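Local coordinates for beta-glucosidase (Chaetomella raphigera, PDB 6JXG), which probably hydrolyses terminal, non-reducing beta-D-glucosyl residues with release of beta-D-glucose, as a secreted family 3 glycoside hydrolase of cellulose degradation, at residues Y591-A596 with D611-V616; L634-P639 with F693-G698; N134-S139 with F186-K191; D558-D563 with Q649-D654. All blocks are in the same frame, centred on the assembly; numbering follows the deposited sequence.

How the interactions relate
From the N terminus, interaction 3 closes first: it draws two helices of the barrel domain together and is complete before the other contacts begin. Interaction 4 opens next, at 558-563. Before its partner strand arrives, interaction 1 opens and closes, returning 611-616 to the loop that follows strand 582-591. Interaction 2 opens at 634-639, interaction 4 closes at 649-654, and interaction 2 closes last at 693-698, so these two cross. They also share a sheet, with L634 bonded to R651 and G652. V616 packs on L695 and V697, joining interaction 1 to interaction 2 between sheets, while L136 meets F653, linking the barrel of interaction 3 to interaction 4.

Interaction 1: Y591-A596 with D611-V616; sequences YSDTSA and DIVATV
Y591 and A614 form an antiparallel, non-hydrogen-bonded pair with CA atoms 4.2 Å apart, and just beyond it two successive amides, S592 N and D593 N, converge on one carbonyl, V613 O. The bond from S592 N to V613 O is 2.8 Å long and bent, with 134° at the hydrogen; the one from D593 N to V613 O is 3.1 Å. Both donors reach the oxygen from the same side of its plane. S592 OG adds a weak bond to V613 O, made possible by a chi1 of 53° that folds the small hydroxyl back over its own backbone. The Y591 ring runs beside V613, with CE2 4.0 Å from V613 CB, and the compact methyl of A614 leaves room for it; Y591 and A614 also share L710 of strand 704-711. V613 and A614 together face L670, a classic beta bulge in the central strand of the three-stranded sheet of the fibronectin type III-like sandwich. D593 suits the turn because its two oxygens do different work: OD2 accepts from S595 N at 2.9 Å, an Asx turn, while OD1 takes a water at 2.7 Å that also donates to I612 O. D593 OD1 lies 4.5 Å from D611 OD2, a like-charge approach that R672, salt-bridged to D611, probably eases. Polar bonds gathered on one carbonyl thus fix the start of the loop, where apolar contact is modest.

Interaction 2: L634-P639 with F693-G698; sequences LYIGLP and FSLYVG
L634 to G637 pair with S694 to V697 as neighbouring antiparallel strands in the four-stranded sheet of the fibronectin type III-like beta sandwich. L634, I636, L695 and V697 point into the sandwich, where L634 packs on F668 and L670, I636 on L670, V697 on F668 and L695 on A589, all of the other sheet. L634 and V697 cross obliquely, L634 CD2 resting 3.8 Å from V697 CG2. I636 and L695 instead run side by side, with I636 CG1 4.1 Å from L695 CD2. I636 holds CG1 anti to its carbonyl carbon (chi1 -68°), which sends the CG1 branch along L695 and leaves CG2 to approach F693 CD1. With I636 cut back to an alanine, a gap is likely to open between L695 and F693, and L670 would probably lose part of its packing. Beyond the strand end, the F693 ring lies beside both L638 and P639. L638 CD1 meets it at the edge, in the ring plane and 3.9 Å from F693 CE1, whereas P639 CD sits 3.8 Å from F693 CD1 at a slant; the rigid proline ring gives the aromatic a firm neighbour. Y635, S694 and Y696 occupy the other face with G637, where any CB would press tightly on S694 CB. The two tyrosines belong to a hydrogen-bonded pair: Y635 N donates to Y696 O over 2.9 Å, with 174° at the hydrogen and the donor nearly along the C=O axis.

Interaction 3: N134-S139 with F186-K191; sequences NGLAMS and FADAIK
G135 and D188 meet where helix 131-147 packs on helix 184-191, two helices of the family 3 N-terminal domain, whose sequence places it among the TIM barrels. The axes of the segments 134-139 and 186-191 approach to 8.1 Å and cross at -28°, a closeness that small residues such as G135 and A189 suit. D188 points its carboxylate at the glycine: D188 OD2 lies 3.2 Å from G135 CA and 3.1 Å from G135 C. A CB on G135 would collide with that oxygen, so a glycine suits this position. D188 OD2 also accepts a hydrogen bond of 2.6 Å from a water, and the same water is hydrogen-bonded to S139 OG at 2.8 Å, so a short polar bridge spans the groove. The other oxygen, D188 OD1, forms a salt bridge with R671 of strand 663-671, which ties this barrel helix to the C-terminal beta sandwich and probably favours the ionised carboxylate in its buried setting. A leucine in place of D188 would probably leave R671 without its acid and the bridging water without its hold on helix 184-191. Strand 151-157 of the barrel sheet lies against this helix pair, and its A154 touches M138, F186 and A189. On this inner side M138 supplies the apolar contact. Its flexible chain is bent at chi2 (-63°) and again at chi3 (-65°), curling the terminal methyl inward until M138 CE rests 4.0 Å from A189 CB, a methyl small enough to let the thioether lie between the helices.

Interaction 4: D558-D563 with Q649-D654; sequences DYRHFD and QLRGFD
Y559 and R560, at the start of helix 559-564, each make a direct hydrogen bond to strand 649-658. The backbone amide L650 N donates to Y559 OH at 3.0 Å with 161° at the hydrogen, arriving at the edge of the ring near its plane. Tyrosine suits the place because its long, stiff side chain carries a hydroxyl across to the strand; a chi1 of 69° puts the ring between its own backbone N and carbonyl carbon, with its hydroxyl end directed to L650. R560 NH2 donates to Q649 OE1 at 2.9 Å, on a lone pair in the amide plane. Although the guanidinium and amide planes stand 87° apart, the oxygen lies near the guanidinium plane, as a good donor direction requires. A water gives a third link: R560 NH2 donates to it at 2.8 Å, and it donates in turn to L650 O. Both NH2 hydrogens are thus employed. Among charges, R560 NH2 comes within 3.9 Å of R651 NH1, an approach probably tempered by the salt bridge from R560 to D130 and by the hydrogen bond of R651 NE to D674 O. Van der Waals contact is slight: L650 CB lies 3.5 Å from Y559 OH, and Q649 CB covers one face of the R651 guanidinium within the strand. D130 binds both R560 and Y559 OH, while F573 stacks on the Y559 ring; helix 559-564, the loop before helix 131-147 and strand 649-658 thus meet around D130, while F653 packs directly on helix 131-147 and R651 and G652 form a classic bulge opposite L634 of strand 628-637.

Interaction 1: Y591-A596 with D611-V616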
loop_
_atom_site.group_PDB
_atom_site.type_symbol
_atom_site.label_atom_id
_atom_site.label_comp_id
_atom_site.label_asym_id
_atom_site.label_seq_id
_atom_site.Cartn_x
_atom_site.Cartn_y
_atom_site.Cartn_z
ATOM N N TYR A 591 10.215 -19.574 23.100
ATOM C CA TYR A 591 10.920 -20.013 21.918
ATOM C C TYR A 591 10.380 -21.449 21.619
ATOM O O TYR A 591 10.522 -22.345 22.414
ATOM C CB TYR A 591 12.405 -19.923 22.263
ATOM C CG TYR A 591 13.258 -19.100 21.332
ATOM C CD1 TYR A 591 14.072 -18.045 21.771
ATOM C CD2 TYR A 591 13.306 -19.437 20.020
ATOM C CE1 TYR A 591 14.864 -17.304 20.864
ATOM C CE2 TYR A 591 14.097 -18.751 19.114
ATOM C CZ TYR A 591 14.870 -17.687 19.500
ATOM O OH TYR A 591 15.676 -17.130 18.433
ATOM N N SER A 592 9.708 -21.675 20.509
ATOM C CA SER A 592 9.222 -22.971 20.222
ATOM C C SER A 592 10.218 -23.761 19.339
ATOM O O SER A 592 10.115 -24.962 19.240
ATOM C CB SER A 592 7.853 -22.878 19.592
ATOM O OG SER A 592 7.882 -22.009 18.473
ATOM N N ASP A 593 11.205 -23.105 18.751
ATOM C CA ASP A 593 12.211 -23.760 17.882
ATOM C C ASP A 593 13.528 -23.056 18.096
ATOM O O ASP A 593 13.790 -21.982 17.506
ATOM C CB ASP A 593 11.858 -23.723 16.337
ATOM C CG ASP A 593 12.974 -24.331 15.445
ATOM O OD1 ASP A 593 13.008 -24.158 14.186
ATOM O OD2 ASP A 593 13.851 -25.004 16.020
ATOM N N THR A 594 14.390 -23.662 18.922
ATOM C CA THR A 594 15.743 -23.123 19.185
ATOM C C THR A 594 16.836 -23.658 18.210
ATOM O O THR A 594 18.002 -23.279 18.297
ATOM C CB THR A 594 16.148 -23.378 20.669
ATOM O OG1 THR A 594 15.897 -24.741 21.022
ATOM C CG2 THR A 594 15.245 -22.497 21.608
ATOM N N SER A 595 16.433 -24.491 17.250
ATOM C CA SER A 595 17.367 -25.155 16.337
ATOM C C SER A 595 17.978 -24.222 15.301
ATOM O O SER A 595 17.665 -23.031 15.204
ATOM C CB SER A 595 16.646 -26.277 15.599
ATOM O OG SER A 595 15.906 -25.738 14.503
ATOM N N ALA A 596 18.888 -24.785 14.531
ATOM C CA ALA A 596 19.394 -24.138 13.329
ATOM C C ALA A 596 18.283 -24.212 12.246
ATOM O O ALA A 596 17.441 -25.163 12.238
ATOM C CB ALA A 596 20.639 -24.858 12.853
ATOM N N ASP A 611 10.637 -19.924 9.027
ATOM C CA ASP A 611 10.097 -20.824 10.045
ATOM C C ASP A 611 9.591 -19.990 11.255
ATOM O O ASP A 611 10.255 -19.033 11.656
ATOM C CB ASP A 611 11.216 -21.714 10.631
ATOM C CG ASP A 611 11.822 -22.728 9.625
ATOM O OD1 ASP A 611 11.116 -23.134 8.714
ATOM O OD2 ASP A 611 13.000 -23.104 9.829
ATOM N N ILE A 612 8.499 -20.409 11.889
ATOM C CA ILE A 612 8.057 -19.812 13.115
ATOM C C ILE A 612 8.943 -20.344 14.251
ATOM O O ILE A 612 9.031 -21.539 14.439
ATOM C CB ILE A 612 6.613 -20.115 13.348
ATOM C CG1 ILE A 612 5.757 -19.492 12.231
ATOM C CG2 ILE A 612 6.192 -19.625 14.732
ATOM C CD1 ILE A 612 5.792 -17.973 12.248
ATOM N N VAL A 613 9.683 -19.477 14.918
ATOM C CA VAL A 613 10.608 -19.901 15.989
ATOM C C VAL A 613 10.110 -19.546 17.381
ATOM O O VAL A 613 10.597 -20.094 18.356
ATOM C CB VAL A 613 12.044 -19.391 15.761
ATOM C CG1 VAL A 613 12.574 -19.974 14.432
ATOM C CG2 VAL A 613 12.126 -17.885 15.689
ATOM N N ALA A 614 9.135 -18.644 17.502
ATOM C CA ALA A 614 8.694 -18.200 18.829
ATOM C C ALA A 614 7.308 -17.633 18.754
ATOM O O ALA A 614 6.843 -17.240 17.697
ATOM C CB ALA A 614 9.632 -17.121 19.355
ATOM N N THR A 615 6.612 -17.612 19.888
ATOM C CA THR A 615 5.295 -17.066 19.924
ATOM C C THR A 615 5.138 -16.263 21.213
ATOM O O THR A 615 5.611 -16.691 22.270
ATOM C CB THR A 615 4.272 -18.205 19.959
ATOM O OG1 THR A 615 4.287 -18.863 18.712
ATOM C CG2 THR A 615 2.867 -17.686 20.125
ATOM N N VAL A 616 4.465 -15.115 21.096
ATOM C CA VAL A 616 4.204 -14.217 22.210
ATOM C C VAL A 616 2.678 -14.079 22.318
ATOM O O VAL A 616 1.978 -14.040 21.243
ATOM C CB VAL A 616 4.859 -12.843 21.930
ATOM C CG1 VAL A 616 4.419 -11.771 22.911
ATOM C CG2 VAL A 616 6.368 -12.981 21.837
HETATM O O HOH W 1 10.508 -23.731 13.334
#

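Interaction 2: L634-P639 with F693-G698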
loop_
_atom_site.group_PDB
_atom_site.type_symbol
_atom_site.label_atom_id
_atom_site.label_comp_id
_atom_site.label_asym_id
_atom_site.label_seq_id
_atom_site.Cartn_x
_atom_site.Cartn_y
_atom_site.Cartn_z
ATOM N N LEU A 634 3.191 -5.737 18.757
ATOM C CA LEU A 634 4.443 -6.231 19.306
ATOM C C LEU A 634 5.604 -5.577 18.613
ATOM O O LEU A 634 5.728 -5.696 17.380
ATOM C CB LEU A 634 4.586 -7.722 19.016
ATOM C CG LEU A 634 5.516 -8.648 19.779
ATOM C CD1 LEU A 634 6.119 -9.771 18.987
ATOM C CD2 LEU A 634 6.400 -8.086 20.838
ATOM N N TYR A 635 6.484 -4.968 19.411
ATOM C CA TYR A 635 7.735 -4.314 18.999
ATOM C C TYR A 635 8.906 -5.059 19.709
ATOM O O TYR A 635 8.802 -5.528 20.896
ATOM C CB TYR A 635 7.753 -2.817 19.353
ATOM C CG TYR A 635 6.676 -2.018 18.640
ATOM C CD1 TYR A 635 6.932 -1.384 17.444
ATOM C CD2 TYR A 635 5.375 -1.990 19.126
ATOM C CE1 TYR A 635 5.922 -0.680 16.773
ATOM C CE2 TYR A 635 4.363 -1.292 18.455
ATOM C CZ TYR A 635 4.636 -0.683 17.254
ATOM O OH TYR A 635 3.601 -0.019 16.615
ATOM N N ILE A 636 9.958 -5.270 18.943
ATOM C CA ILE A 636 11.127 -6.002 19.414
ATOM C C ILE A 636 12.342 -5.105 19.448
ATOM O O ILE A 636 12.567 -4.295 18.538
ATOM C CB ILE A 636 11.345 -7.215 18.538
ATOM C CG1 ILE A 636 10.151 -8.151 18.830
ATOM C CG2 ILE A 636 12.705 -7.841 18.787
ATOM C CD1 ILE A 636 10.292 -9.529 18.317
ATOM N N GLY A 637 13.121 -5.227 20.517
ATOM C CA GLY A 637 14.390 -4.523 20.636
ATOM C C GLY A 637 15.458 -5.571 20.563
ATOM O O GLY A 637 15.325 -6.623 21.174
ATOM N N LEU A 638 16.469 -5.360 19.738
ATOM C CA LEU A 638 17.501 -6.376 19.576
ATOM C C LEU A 638 18.533 -6.302 20.695
ATOM O O LEU A 638 18.783 -5.256 21.245
ATOM C CB LEU A 638 18.227 -6.132 18.258
ATOM C CG LEU A 638 17.879 -6.845 16.987
ATOM C CD1 LEU A 638 16.600 -7.721 16.937
ATOM C CD2 LEU A 638 18.022 -5.835 15.878
ATOM N N PRO A 639 19.182 -7.428 20.996
ATOM C CA PRO A 639 20.245 -7.397 22.019
ATOM C C PRO A 639 21.456 -6.521 21.646
ATOM O O PRO A 639 21.697 -6.210 20.439
ATOM C CB PRO A 639 20.656 -8.857 22.131
ATOM C CG PRO A 639 20.309 -9.460 20.870
ATOM C CD PRO A 639 19.098 -8.721 20.309
ATOM N N PHE A 693 16.247 -10.708 23.469
ATOM C CA PHE A 693 15.411 -9.753 22.733
ATOM C C PHE A 693 14.533 -9.063 23.715
ATOM O O PHE A 693 14.023 -9.697 24.632
ATOM C CB PHE A 693 14.557 -10.500 21.703
ATOM C CG PHE A 693 15.382 -11.230 20.676
ATOM C CD1 PHE A 693 15.868 -10.577 19.563
ATOM C CD2 PHE A 693 15.640 -12.606 20.799
ATOM C CE1 PHE A 693 16.611 -11.239 18.588
ATOM C CE2 PHE A 693 16.375 -13.273 19.811
ATOM C CZ PHE A 693 16.894 -12.589 18.730
ATOM N N SER A 694 14.292 -7.767 23.536
ATOM C CA SER A 694 13.292 -7.096 24.321
ATOM C C SER A 694 11.937 -7.131 23.592
ATOM O O SER A 694 11.888 -6.900 22.402
ATOM C CB SER A 694 13.712 -5.665 24.536
ATOM O OG SER A 694 14.837 -5.675 25.310
ATOM N N LEU A 695 10.885 -7.490 24.305
ATOM C CA LEU A 695 9.525 -7.587 23.780
ATOM C C LEU A 695 8.657 -6.483 24.403
ATOM O O LEU A 695 8.635 -6.374 25.606
ATOM C CB LEU A 695 8.959 -8.888 24.241
ATOM C CG LEU A 695 9.772 -10.133 23.873
ATOM C CD1 LEU A 695 9.153 -11.425 24.366
ATOM C CD2 LEU A 695 9.958 -10.158 22.378
ATOM N N TYR A 696 7.975 -5.675 23.579
ATOM C CA TYR A 696 7.151 -4.574 24.012
ATOM C C TYR A 696 5.799 -4.788 23.424
ATOM O O TYR A 696 5.706 -4.835 22.198
ATOM C CB TYR A 696 7.705 -3.213 23.621
ATOM C CG TYR A 696 9.092 -3.028 24.074
ATOM C CD1 TYR A 696 9.401 -2.933 25.447
ATOM C CD2 TYR A 696 10.125 -2.951 23.182
ATOM C CE1 TYR A 696 10.689 -2.747 25.871
ATOM C CE2 TYR A 696 11.436 -2.789 23.623
ATOM C CZ TYR A 696 11.691 -2.669 24.951
ATOM O OH TYR A 696 12.965 -2.519 25.370
ATOM N N VAL A 697 4.777 -5.041 24.256
ATOM C CA VAL A 697 3.431 -5.256 23.725
ATOM C C VAL A 697 2.557 -4.102 24.166
ATOM O O VAL A 697 2.546 -3.736 25.356
ATOM C CB VAL A 697 2.843 -6.623 24.111
ATOM C CG1 VAL A 697 1.351 -6.720 23.712
ATOM C CG2 VAL A 697 3.674 -7.721 23.517
ATOM N N GLY A 698 1.825 -3.505 23.212
ATOM C CA GLY A 698 0.896 -2.467 23.574
ATOM C C GLY A 698 -0.044 -1.984 22.475
ATOM O O GLY A 698 -0.252 -2.681 21.493
#

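Interaction 3: N134-S139 with F186-K191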
loop_
_atom_site.group_PDB
_atom_site.type_symbol
_atom_site.label_atom_id
_atom_site.label_comp_id
_atom_site.label_asym_id
_atom_site.label_seq_id
_atom_site.Cartn_x
_atom_site.Cartn_y
_atom_site.Cartn_z
ATOM N N ASN A 134 3.902 -3.557 6.155
ATOM C CA ASN A 134 3.924 -3.537 4.691
ATOM C C ASN A 134 3.983 -4.950 4.088
ATOM O O ASN A 134 3.120 -5.369 3.286
ATOM C CB ASN A 134 5.069 -2.649 4.227
ATOM C CG ASN A 134 4.981 -2.253 2.769
ATOM O OD1 ASN A 134 4.818 -3.095 1.892
ATOM N ND2 ASN A 134 5.046 -0.940 2.509
ATOM N N GLY A 135 4.947 -5.723 4.540
ATOM C CA GLY A 135 5.071 -7.141 4.163
ATOM C C GLY A 135 3.849 -8.023 4.419
ATOM O O GLY A 135 3.455 -8.680 3.491
ATOM N N LEU A 136 3.208 -7.955 5.593
ATOM C CA LEU A 136 1.956 -8.681 5.846
ATOM C C LEU A 136 0.809 -8.215 4.907
ATOM O O LEU A 136 0.015 -9.036 4.428
ATOM C CB LEU A 136 1.505 -8.603 7.319
ATOM C CG LEU A 136 1.965 -9.780 8.223
ATOM C CD1 LEU A 136 1.434 -11.169 7.857
ATOM C CD2 LEU A 136 3.451 -9.831 8.244
ATOM N N ALA A 137 0.745 -6.923 4.646
ATOM C CA ALA A 137 -0.235 -6.418 3.706
ATOM C C ALA A 137 0.026 -6.936 2.266
ATOM O O ALA A 137 -0.920 -7.360 1.597
ATOM C CB ALA A 137 -0.330 -4.912 3.750
ATOM N N MET A 138 1.280 -6.932 1.844
ATOM C CA MET A 138 1.712 -7.431 0.557
ATOM C C MET A 138 1.323 -8.900 0.399
ATOM O O MET A 138 0.669 -9.242 -0.597
ATOM C CB MET A 138 3.229 -7.270 0.307
ATOM C CG MET A 138 3.750 -5.868 0.040
ATOM S SD MET A 138 3.147 -5.068 -1.392
ATOM C CE MET A 138 3.826 -6.128 -2.670
ATOM N N SER A 139 1.660 -9.736 1.399
ATOM C CA SER A 139 1.446 -11.173 1.271
ATOM C C SER A 139 -0.034 -11.503 1.311
ATOM O O SER A 139 -0.528 -12.285 0.462
ATOM C CB SER A 139 2.227 -11.962 2.345
ATOM O OG SER A 139 1.793 -11.597 3.622
ATOM N N PHE A 186 9.285 -6.689 -0.480
ATOM C CA PHE A 186 9.435 -7.478 -1.693
ATOM C C PHE A 186 9.783 -8.924 -1.391
ATOM O O PHE A 186 9.282 -9.864 -2.041
ATOM C CB PHE A 186 10.456 -6.875 -2.652
ATOM C CG PHE A 186 9.947 -5.679 -3.387
ATOM C CD1 PHE A 186 9.162 -5.827 -4.523
ATOM C CD2 PHE A 186 10.237 -4.396 -2.921
ATOM C CE1 PHE A 186 8.704 -4.751 -5.233
ATOM C CE2 PHE A 186 9.789 -3.297 -3.637
ATOM C CZ PHE A 186 9.037 -3.474 -4.841
ATOM N N ALA A 187 10.575 -9.141 -0.352
ATOM C CA ALA A 187 10.886 -10.538 0.054
ATOM C C ALA A 187 9.634 -11.264 0.516
ATOM O O ALA A 187 9.390 -12.431 0.099
ATOM C CB ALA A 187 11.983 -10.552 1.132
ATOM N N ASP A 188 8.793 -10.594 1.319
ATOM C CA ASP A 188 7.468 -11.184 1.720
ATOM C C ASP A 188 6.610 -11.507 0.478
ATOM O O ASP A 188 5.978 -12.556 0.357
ATOM C CB ASP A 188 6.668 -10.274 2.665
ATOM C CG ASP A 188 7.058 -10.435 4.154
ATOM O OD1 ASP A 188 8.099 -11.104 4.495
ATOM O OD2 ASP A 188 6.268 -9.963 4.959
ATOM N N ALA A 189 6.630 -10.605 -0.471
ATOM C CA ALA A 189 5.883 -10.784 -1.701
ATOM C C ALA A 189 6.346 -11.994 -2.494
ATOM O O ALA A 189 5.559 -12.784 -2.943
ATOM C CB ALA A 189 5.949 -9.539 -2.520
ATOM N N ILE A 190 7.628 -12.116 -2.691
ATOM C CA ILE A 190 8.203 -13.297 -3.304
ATOM C C ILE A 190 7.894 -14.614 -2.570
ATOM O O ILE A 190 7.504 -15.611 -3.226
ATOM C CB ILE A 190 9.709 -13.087 -3.491
ATOM C CG1 ILE A 190 9.928 -11.926 -4.485
ATOM C CG2 ILE A 190 10.367 -14.350 -3.968
ATOM C CD1 ILE A 190 11.337 -11.329 -4.601
ATOM N N LYS A 191 8.071 -14.652 -1.266
ATOM C CA LYS A 191 7.629 -15.800 -0.428
ATOM C C LYS A 191 6.165 -16.133 -0.626
ATOM O O LYS A 191 5.784 -17.292 -0.659
ATOM C CB LYS A 191 7.912 -15.477 1.046
ATOM C CG LYS A 191 7.419 -16.531 2.045
ATOM C CD LYS A 191 8.335 -17.771 1.946
ATOM C CE LYS A 191 7.927 -18.911 2.926
ATOM N NZ LYS A 191 6.468 -19.113 3.035
HETATM O O HOH W 2 4.214 -11.633 4.996
#

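Interaction 4: D558-D563 with Q649-D654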
loop_
_atom_site.group_PDB
_atom_site.type_symbol
_atom_site.label_atom_id
_atom_site.label_comp_id
_atom_site.label_asym_id
_atom_site.label_seq_id
_atom_site.Cartn_x
_atom_site.Cartn_y
_atom_site.Cartn_z
ATOM N N ASP A 558 10.442 7.039 9.631
ATOM C CA ASP A 558 9.249 7.167 10.404
ATOM C C ASP A 558 9.551 6.975 11.921
ATOM O O ASP A 558 10.517 7.550 12.437
ATOM C CB ASP A 558 8.101 6.264 9.851
ATOM C CG ASP A 558 6.718 6.702 10.331
ATOM O OD1 ASP A 558 6.025 7.612 9.748
ATOM O OD2 ASP A 558 6.324 6.096 11.334
ATOM N N TYR A 559 8.761 6.172 12.621
ATOM C CA TYR A 559 8.870 6.073 14.094
ATOM C C TYR A 559 10.225 5.606 14.599
ATOM O O TYR A 559 10.602 5.918 15.723
ATOM C CB TYR A 559 7.754 5.199 14.711
ATOM C CG TYR A 559 7.843 3.703 14.404
ATOM C CD1 TYR A 559 8.342 2.826 15.327
ATOM C CD2 TYR A 559 7.409 3.192 13.170
ATOM C CE1 TYR A 559 8.460 1.475 15.077
ATOM C CE2 TYR A 559 7.443 1.844 12.953
ATOM C CZ TYR A 559 8.019 0.985 13.878
ATOM O OH TYR A 559 8.112 -0.370 13.609
ATOM N N ARG A 560 10.925 4.803 13.799
ATOM C CA ARG A 560 12.296 4.390 14.117
ATOM C C ARG A 560 13.197 5.610 14.361
ATOM O O ARG A 560 14.010 5.601 15.283
ATOM C CB ARG A 560 12.858 3.559 12.963
ATOM C CG ARG A 560 12.178 2.200 12.749
ATOM C CD ARG A 560 12.504 1.649 11.335
ATOM N NE ARG A 560 12.403 0.179 11.301
ATOM C CZ ARG A 560 11.263 -0.506 11.255
ATOM N NH1 ARG A 560 10.129 0.162 11.183
ATOM N NH2 ARG A 560 11.257 -1.853 11.369
ATOM N N HIS A 561 13.033 6.645 13.552
ATOM C CA HIS A 561 13.729 7.915 13.759
ATOM C C HIS A 561 13.283 8.680 14.978
ATOM O O HIS A 561 14.129 9.130 15.789
ATOM C CB HIS A 561 13.640 8.790 12.519
ATOM C CG HIS A 561 14.101 10.193 12.719
ATOM N ND1 HIS A 561 15.418 10.544 12.932
ATOM C CD2 HIS A 561 13.403 11.351 12.681
ATOM C CE1 HIS A 561 15.502 11.860 13.049
ATOM N NE2 HIS A 561 14.295 12.370 12.886
ATOM N N PHE A 562 11.989 8.844 15.117
ATOM C CA PHE A 562 11.452 9.566 16.294
ATOM C C PHE A 562 11.970 8.876 17.552
ATOM O O PHE A 562 12.398 9.585 18.517
ATOM C CB PHE A 562 9.932 9.665 16.273
ATOM C CG PHE A 562 9.401 10.572 15.204
ATOM C CD1 PHE A 562 8.980 11.840 15.507
ATOM C CD2 PHE A 562 9.336 10.150 13.855
ATOM C CE1 PHE A 562 8.486 12.678 14.553
ATOM C CE2 PHE A 562 8.899 11.029 12.860
ATOM C CZ PHE A 562 8.454 12.295 13.212
ATOM N N ASP A 563 11.930 7.530 17.553
ATOM C CA ASP A 563 12.351 6.778 18.724
ATOM C C ASP A 563 13.886 6.976 18.937
ATOM O O ASP A 563 14.338 7.312 20.040
ATOM C CB ASP A 563 12.024 5.268 18.591
ATOM C CG ASP A 563 10.562 4.978 18.559
ATOM O OD1 ASP A 563 9.748 5.879 18.866
ATOM O OD2 ASP A 563 10.186 3.787 18.296
ATOM N N GLN A 649 11.051 -2.304 16.802
ATOM C CA GLN A 649 10.622 -2.588 15.410
ATOM C C GLN A 649 9.397 -3.469 15.469
ATOM O O GLN A 649 9.415 -4.522 16.140
ATOM C CB GLN A 649 11.711 -3.375 14.726
ATOM C CG GLN A 649 12.907 -2.521 14.408
ATOM C CD GLN A 649 13.842 -3.219 13.480
ATOM O OE1 GLN A 649 13.733 -3.090 12.270
ATOM N NE2 GLN A 649 14.752 -3.979 14.024
ATOM N N LEU A 650 8.342 -3.078 14.763
ATOM C CA LEU A 650 7.123 -3.830 14.762
ATOM C C LEU A 650 7.408 -5.208 14.247
ATOM O O LEU A 650 7.999 -5.313 13.178
ATOM C CB LEU A 650 6.091 -3.184 13.834
ATOM C CG LEU A 650 4.706 -3.788 13.921
ATOM C CD1 LEU A 650 3.938 -3.569 15.201
ATOM C CD2 LEU A 650 3.827 -3.507 12.697
ATOM N N ARG A 651 7.032 -6.237 15.008
ATOM C CA ARG A 651 7.141 -7.629 14.551
ATOM C C ARG A 651 5.917 -8.490 14.783
ATOM O O ARG A 651 5.955 -9.746 14.608
ATOM C CB ARG A 651 8.416 -8.294 15.143
ATOM C CG ARG A 651 9.725 -7.639 14.759
ATOM C CD ARG A 651 10.048 -7.725 13.268
ATOM N NE ARG A 651 11.443 -7.498 12.956
ATOM C CZ ARG A 651 11.929 -6.618 12.090
ATOM N NH1 ARG A 651 11.131 -5.799 11.391
ATOM N NH2 ARG A 651 13.218 -6.551 11.918
ATOM N N GLY A 652 4.800 -7.857 15.103
ATOM C CA GLY A 652 3.551 -8.600 15.280
ATOM C C GLY A 652 2.394 -7.641 15.493
ATOM O O GLY A 652 2.584 -6.565 16.023
ATOM N N PHE A 653 1.220 -8.038 15.053
ATOM C CA PHE A 653 0.009 -7.317 15.389
ATOM C C PHE A 653 -1.135 -8.254 15.291
ATOM O O PHE A 653 -1.087 -9.222 14.498
ATOM C CB PHE A 653 -0.182 -6.068 14.497
ATOM C CG PHE A 653 -0.245 -6.355 13.010
ATOM C CD1 PHE A 653 0.909 -6.458 12.258
ATOM C CD2 PHE A 653 -1.463 -6.505 12.369
ATOM C CE1 PHE A 653 0.842 -6.759 10.917
ATOM C CE2 PHE A 653 -1.561 -6.754 11.017
ATOM C CZ PHE A 653 -0.390 -6.848 10.254
ATOM N N ASP A 654 -2.177 -8.002 16.043
ATOM C CA ASP A 654 -3.336 -8.908 16.073
ATOM C C ASP A 654 -4.545 -8.081 16.498
ATOM O O ASP A 654 -4.515 -7.411 17.509
ATOM C CB ASP A 654 -3.050 -10.071 17.062
ATOM C CG ASP A 654 -4.100 -11.191 17.002
ATOM O OD1 ASP A 654 -4.879 -11.217 15.983
ATOM O OD2 ASP A 654 -4.152 -12.006 17.971
HETATM O O HOH W 3 8.918 -3.368 11.411
#